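Local coordinates for malonyl CoA-acyl carrier protein transacylase (PDB 3G87) that probably transfers the malonyl group from malonyl-CoA to holo-acyl carrier protein, releasing free CoA, at residues G94-L99 with E239-Q244; M129-N134 with Q162-G167. All blocks are in the same frame, centred on the assembly; numbering follows the deposited sequence.

Contact 1 (G94-L99 with E239-Q244); sequences GEFNAL and EGLAQQ
E95 OE1 accepts a hydrogen bond from a water at 2.7 Å, and the same water donates its second hydrogen to G240 O, 3.0 Å from the water oxygen, so it joins the carboxylate of one helix to a main-chain carbonyl of the other. Y232 OH also bonds to E95 OE1 and the backbone N of N226 to E95 OE2, and with both oxygens held the carboxylate has little freedom to turn. With CG anti to the backbone N (chi1 179°) and an extended chain beyond it, E95 reaches straight across toward 239-244. Q244 comes from the opposite direction, its amide plane 59° from the carboxylate plane. Its NE2 lies 3.4 Å from E95 OE1, while Q244 CG packs against the same carboxylate oxygen. Q244 NE2, at the end of helix 237-243, also donates to the backbone O of S92, the central residue of a GxSxG sequence ending at G94 that is consistent with the nucleophile elbow of the acyltransferase fold. The helical segments 94-99 and 239-243 run antiparallel (169°), their axes 11.6 Å apart at closest, a gap spanned by side chains. Beside the polar bridge the contact is apolar. L241 crosses F96 at about a right angle and lays CD1 over one ring face, 4.1 Å from the F96 ring centroid, a CH-pi contact. L241 CD2 lies on the side of that same face but displaced outward past the rim, 3.6 Å from F96 CE1. L99 CD1 touches both L241 methyls, and F207 of helix 201-211 packs against F96 and L241.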
loop_
_atom_site.group_PDB
_atom_site.type_symbol
_atom_site.label_atom_id
_atom_site.label_comp_id
_atom_site.label_asym_id
_atom_site.label_seq_id
_atom_site.Cartn_x
_atom_site.Cartn_y
_atom_site.Cartn_z
ATOM N N GLY A 94 -0.514 2.610 -2.131
ATOM C CA GLY A 94 0.080 2.477 -3.427
ATOM C C GLY A 94 -0.735 1.926 -4.553
ATOM O O GLY A 94 -0.433 2.145 -5.641
ATOM N N GLU A 95 -1.794 1.241 -4.253
ATOM C CA GLU A 95 -2.702 0.753 -5.245
ATOM C C GLU A 95 -3.413 1.891 -5.994
ATOM O O GLU A 95 -3.672 1.802 -7.145
ATOM C CB GLU A 95 -3.651 -0.257 -4.611
ATOM C CG GLU A 95 -4.680 -0.855 -5.463
ATOM C CD GLU A 95 -5.138 -2.204 -5.003
ATOM O OE1 GLU A 95 -6.295 -2.397 -4.745
ATOM O OE2 GLU A 95 -4.360 -3.091 -4.927
ATOM N N PHE A 96 -3.656 2.974 -5.295
ATOM C CA PHE A 96 -4.178 4.154 -5.876
ATOM C C PHE A 96 -3.305 4.749 -6.929
ATOM O O PHE A 96 -3.790 5.144 -7.904
ATOM C CB PHE A 96 -4.513 5.161 -4.818
ATOM C CG PHE A 96 -5.730 4.838 -4.091
ATOM C CD1 PHE A 96 -6.939 5.260 -4.526
ATOM C CD2 PHE A 96 -5.680 4.064 -2.979
ATOM C CE1 PHE A 96 -8.023 4.921 -3.863
ATOM C CE2 PHE A 96 -6.762 3.754 -2.340
ATOM C CZ PHE A 96 -7.941 4.173 -2.770
ATOM N N ASN A 97 -2.004 4.758 -6.729
ATOM C CA ASN A 97 -1.072 5.158 -7.780
ATOM C C ASN A 97 -0.956 4.175 -8.949
ATOM O O ASN A 97 -0.639 4.615 -10.053
ATOM C CB ASN A 97 0.309 5.386 -7.212
ATOM C CG ASN A 97 0.334 6.502 -6.237
ATOM O OD1 ASN A 97 0.352 6.270 -5.007
ATOM N ND2 ASN A 97 0.366 7.743 -6.757
ATOM N N ALA A 98 -1.126 2.874 -8.705
ATOM C CA ALA A 98 -1.223 1.835 -9.790
ATOM C C ALA A 98 -2.443 2.103 -10.668
ATOM O O ALA A 98 -2.344 2.100 -11.893
ATOM C CB ALA A 98 -1.336 0.401 -9.188
ATOM N N LEU A 99 -3.608 2.283 -10.032
ATOM C CA LEU A 99 -4.843 2.616 -10.741
ATOM C C LEU A 99 -4.690 3.938 -11.507
ATOM O O LEU A 99 -5.154 4.037 -12.666
ATOM C CB LEU A 99 -6.046 2.665 -9.788
ATOM C CG LEU A 99 -6.444 1.348 -9.093
ATOM C CD1 LEU A 99 -7.535 1.557 -8.001
ATOM C CD2 LEU A 99 -6.886 0.300 -10.171
ATOM N N GLU A 239 -15.319 -2.030 -6.945
ATOM C CA GLU A 239 -15.449 -3.181 -6.083
ATOM C C GLU A 239 -14.102 -3.553 -5.435
ATOM O O GLU A 239 -14.000 -3.656 -4.230
ATOM C CB GLU A 239 -16.051 -4.349 -6.854
ATOM C CG GLU A 239 -16.366 -5.560 -6.037
ATOM C CD GLU A 239 -16.588 -6.825 -6.860
ATOM O OE1 GLU A 239 -15.747 -7.748 -6.849
ATOM O OE2 GLU A 239 -17.621 -6.901 -7.516
ATOM N N GLY A 240 -13.062 -3.706 -6.239
ATOM C CA GLY A 240 -11.772 -4.137 -5.758
ATOM C C GLY A 240 -11.160 -3.172 -4.823
ATOM O O GLY A 240 -10.506 -3.510 -3.880
ATOM N N LEU A 241 -11.431 -1.926 -5.090
ATOM C CA LEU A 241 -10.822 -0.851 -4.388
ATOM C C LEU A 241 -11.380 -0.787 -3.017
ATOM O O LEU A 241 -10.693 -0.547 -2.093
ATOM C CB LEU A 241 -11.078 0.428 -5.146
ATOM C CG LEU A 241 -10.153 1.565 -4.796
ATOM C CD1 LEU A 241 -8.783 1.066 -4.557
ATOM C CD2 LEU A 241 -10.182 2.703 -5.716
ATOM N N ALA A 242 -12.673 -1.011 -2.908
ATOM C CA ALA A 242 -13.364 -0.901 -1.642
ATOM C C ALA A 242 -13.078 -2.098 -0.772
ATOM O O ALA A 242 -12.759 -1.981 0.358
ATOM C CB ALA A 242 -14.749 -0.785 -1.857
ATOM N N GLN A 243 -13.202 -3.274 -1.305
ATOM C CA GLN A 243 -12.901 -4.449 -0.551
ATOM C C GLN A 243 -11.484 -4.454 0.029
ATOM O O GLN A 243 -11.247 -5.010 1.050
ATOM C CB GLN A 243 -13.196 -5.649 -1.422
ATOM C CG GLN A 243 -13.934 -6.737 -0.726
ATOM C CD GLN A 243 -15.292 -6.375 -0.196
ATOM O OE1 GLN A 243 -16.093 -5.721 -0.853
ATOM N NE2 GLN A 243 -15.582 -6.852 0.986
ATOM N N GLN A 244 -10.581 -3.773 -0.640
ATOM C CA GLN A 244 -9.184 -3.659 -0.243
ATOM C C GLN A 244 -8.969 -3.301 1.235
ATOM O O GLN A 244 -8.156 -3.863 1.883
ATOM C CB GLN A 244 -8.499 -2.648 -1.175
ATOM C CG GLN A 244 -7.038 -2.737 -1.311
ATOM C CD GLN A 244 -6.348 -1.445 -0.983
ATOM O OE1 GLN A 244 -6.657 -0.825 -0.036
ATOM N NE2 GLN A 244 -5.430 -1.058 -1.772
HETATM O O HOH W 1 -7.817 -4.640 -4.382
#

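Contact 2 (M129-N134 with Q162-G167); sequences MAAIVN and QLVISG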
loop_
_atom_site.group_PDB
_atom_site.type_symbol
_atom_site.label_atom_id
_atom_site.label_comp_id
_atom_site.label_asym_id
_atom_site.label_seq_id
_atom_site.Cartn_x
_atom_site.Cartn_y
_atom_site.Cartn_z
ATOM N N MET A 129 -1.138 -2.530 14.830
ATOM C CA MET A 129 -0.484 -3.461 13.903
ATOM C C MET A 129 0.981 -3.663 14.305
ATOM O O MET A 129 1.573 -2.798 14.952
ATOM C CB MET A 129 -0.527 -2.910 12.472
ATOM C CG MET A 129 -1.924 -2.455 11.970
ATOM S SD MET A 129 -1.811 -1.630 10.365
ATOM C CE MET A 129 -1.563 -2.993 9.220
ATOM N N ALA A 130 1.562 -4.782 13.897
ATOM C CA ALA A 130 2.923 -5.125 14.201
ATOM C C ALA A 130 3.404 -6.034 13.121
ATOM O O ALA A 130 2.673 -6.862 12.623
ATOM C CB ALA A 130 3.018 -5.799 15.524
ATOM N N ALA A 131 4.646 -5.862 12.724
ATOM C CA ALA A 131 5.193 -6.640 11.670
ATOM C C ALA A 131 5.954 -7.757 12.343
ATOM O O ALA A 131 6.672 -7.517 13.357
ATOM C CB ALA A 131 6.134 -5.787 10.820
ATOM N N ILE A 132 5.800 -8.961 11.802
ATOM C CA ILE A 132 6.452 -10.143 12.364
ATOM C C ILE A 132 7.454 -10.649 11.359
ATOM O O ILE A 132 7.154 -10.746 10.170
ATOM C CB ILE A 132 5.447 -11.267 12.691
ATOM C CG1 ILE A 132 4.196 -10.743 13.428
ATOM C CG2 ILE A 132 6.115 -12.423 13.433
ATOM C CD1 ILE A 132 4.459 -9.896 14.611
ATOM N N VAL A 133 8.657 -10.949 11.825
ATOM C CA VAL A 133 9.708 -11.442 10.944
ATOM C C VAL A 133 10.109 -12.850 11.381
ATOM O O VAL A 133 10.296 -13.107 12.571
ATOM C CB VAL A 133 10.904 -10.406 10.838
ATOM C CG1 VAL A 133 11.505 -10.083 12.216
ATOM C CG2 VAL A 133 11.985 -10.889 9.907
ATOM N N ASN A 134 10.155 -13.765 10.412
ATOM C CA ASN A 134 10.691 -15.149 10.561
ATOM C C ASN A 134 9.766 -16.201 11.187
ATOM O O ASN A 134 10.211 -17.241 11.698
ATOM C CB ASN A 134 12.108 -15.179 11.161
ATOM C CG ASN A 134 13.123 -14.537 10.253
ATOM O OD1 ASN A 134 13.895 -13.663 10.682
ATOM N ND2 ASN A 134 13.126 -14.950 8.984
ATOM N N GLN A 162 7.760 -12.435 6.314
ATOM C CA GLN A 162 7.393 -11.111 6.748
ATOM C C GLN A 162 5.945 -10.799 6.576
ATOM O O GLN A 162 5.480 -10.662 5.506
ATOM C CB GLN A 162 8.243 -10.061 6.074
ATOM C CG GLN A 162 9.716 -10.262 6.248
ATOM C CD GLN A 162 10.508 -9.452 5.296
ATOM O OE1 GLN A 162 11.189 -9.978 4.461
ATOM N NE2 GLN A 162 10.385 -8.165 5.395
ATOM N N LEU A 163 5.245 -10.697 7.678
ATOM C CA LEU A 163 3.819 -10.562 7.685
ATOM C C LEU A 163 3.485 -9.564 8.730
ATOM O O LEU A 163 4.236 -9.373 9.626
ATOM C CB LEU A 163 3.133 -11.891 7.981
ATOM C CG LEU A 163 3.430 -13.098 7.099
ATOM C CD1 LEU A 163 4.465 -13.970 7.579
ATOM C CD2 LEU A 163 2.287 -13.894 6.632
ATOM N N VAL A 164 2.343 -8.921 8.564
ATOM C CA VAL A 164 1.812 -7.951 9.481
ATOM C C VAL A 164 0.484 -8.377 10.050
ATOM O O VAL A 164 -0.370 -8.818 9.376
ATOM C CB VAL A 164 1.666 -6.559 8.827
ATOM C CG1 VAL A 164 1.413 -5.514 9.818
ATOM C CG2 VAL A 164 2.798 -6.243 8.036
ATOM N N ILE A 165 0.348 -8.205 11.335
ATOM C CA ILE A 165 -0.851 -8.499 12.033
ATOM C C ILE A 165 -1.522 -7.251 12.462
ATOM O O ILE A 165 -0.922 -6.243 12.603
ATOM C CB ILE A 165 -0.605 -9.343 13.301
ATOM C CG1 ILE A 165 0.459 -8.716 14.152
ATOM C CG2 ILE A 165 -0.275 -10.769 12.973
ATOM C CD1 ILE A 165 0.798 -9.491 15.303
ATOM N N SER A 166 -2.813 -7.351 12.637
ATOM C CA SER A 166 -3.578 -6.318 13.225
ATOM C C SER A 166 -4.712 -6.858 14.015
ATOM O O SER A 166 -5.162 -7.925 13.791
ATOM C CB SER A 166 -3.984 -5.222 12.213
ATOM O OG SER A 166 -4.796 -5.689 11.244
ATOM N N GLY A 167 -5.118 -6.066 14.982
ATOM C CA GLY A 167 -6.183 -6.353 15.902
ATOM C C GLY A 167 -6.333 -5.297 16.945
ATOM O O GLY A 167 -5.781 -4.254 16.815
#
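M129 and S166 make the tight end of this strand pair: M129 CG presses on S166 CB at 3.5 Å, closer than usual for two carbons. The M129 chain then bends at chi3 (76°), carrying CE back to V164 CG1, 3.9 Å away. S166 OG is turned to F195 O, which accepts its hydrogen bond, so this buried hydroxyl is satisfied within the protein. Strands 127-133 and 162-168 are the two central strands of the antiparallel sheet of the small, ferredoxin-like subdomain of the acyltransferase fold, flanked by 153-159 and 185-188. A130 with I165 and I132 with L163 are hydrogen-bonded pairs. The I132 N to L163 O bond is short and nearly straight, 2.7 Å with 175° at the hydrogen; A130 N meets I165 O less squarely, at 3.2 Å and tilted from the carbonyl plane. Between them, A131 and V164 form a non-hydrogen-bonded pair. The face bearing A130, I132, L163 and I165 is buried, with I140 of helix 137-146 packed on the last three. I165 CG1 sits between its backbone N and carbonyl carbon, which brings it to within 3.3 Å of A130 O and sends CD1 on to I132 CD1, 3.7 Å from it. The other face loosens away from M129: A131 CB and V164 CG2 are 4.4 Å apart, and V133 CG2 only brushes Q162 CG. A131, V133 and Q162 are partly open to solvent there, and Q162 OE1 accepts a hydrogen bond from T159 OG1 at the end of strand 153-159.

Overall arrangement
Contact 1 lies in the large subdomain, contact 2 in the antiparallel sheet of the small subdomain; their centres are about 21 Å apart and their nearest atoms about 10 Å apart. They hold different elements: two antiparallel helices joined by side chains and one water in contact 1, two neighbouring strands joined chiefly by backbone hydrogen bonds in contact 2. Contact 1 is the more central and mixes a buried carboxylate and amide with an apolar patch. Contact 2 is largely buried too, but one face reaches solvent at the V133 end. The strands of 129-134 and 162-167 fall between the two helices in sequence, and M129 lies near the probable nucleophile elbow that contact 1 adjoins.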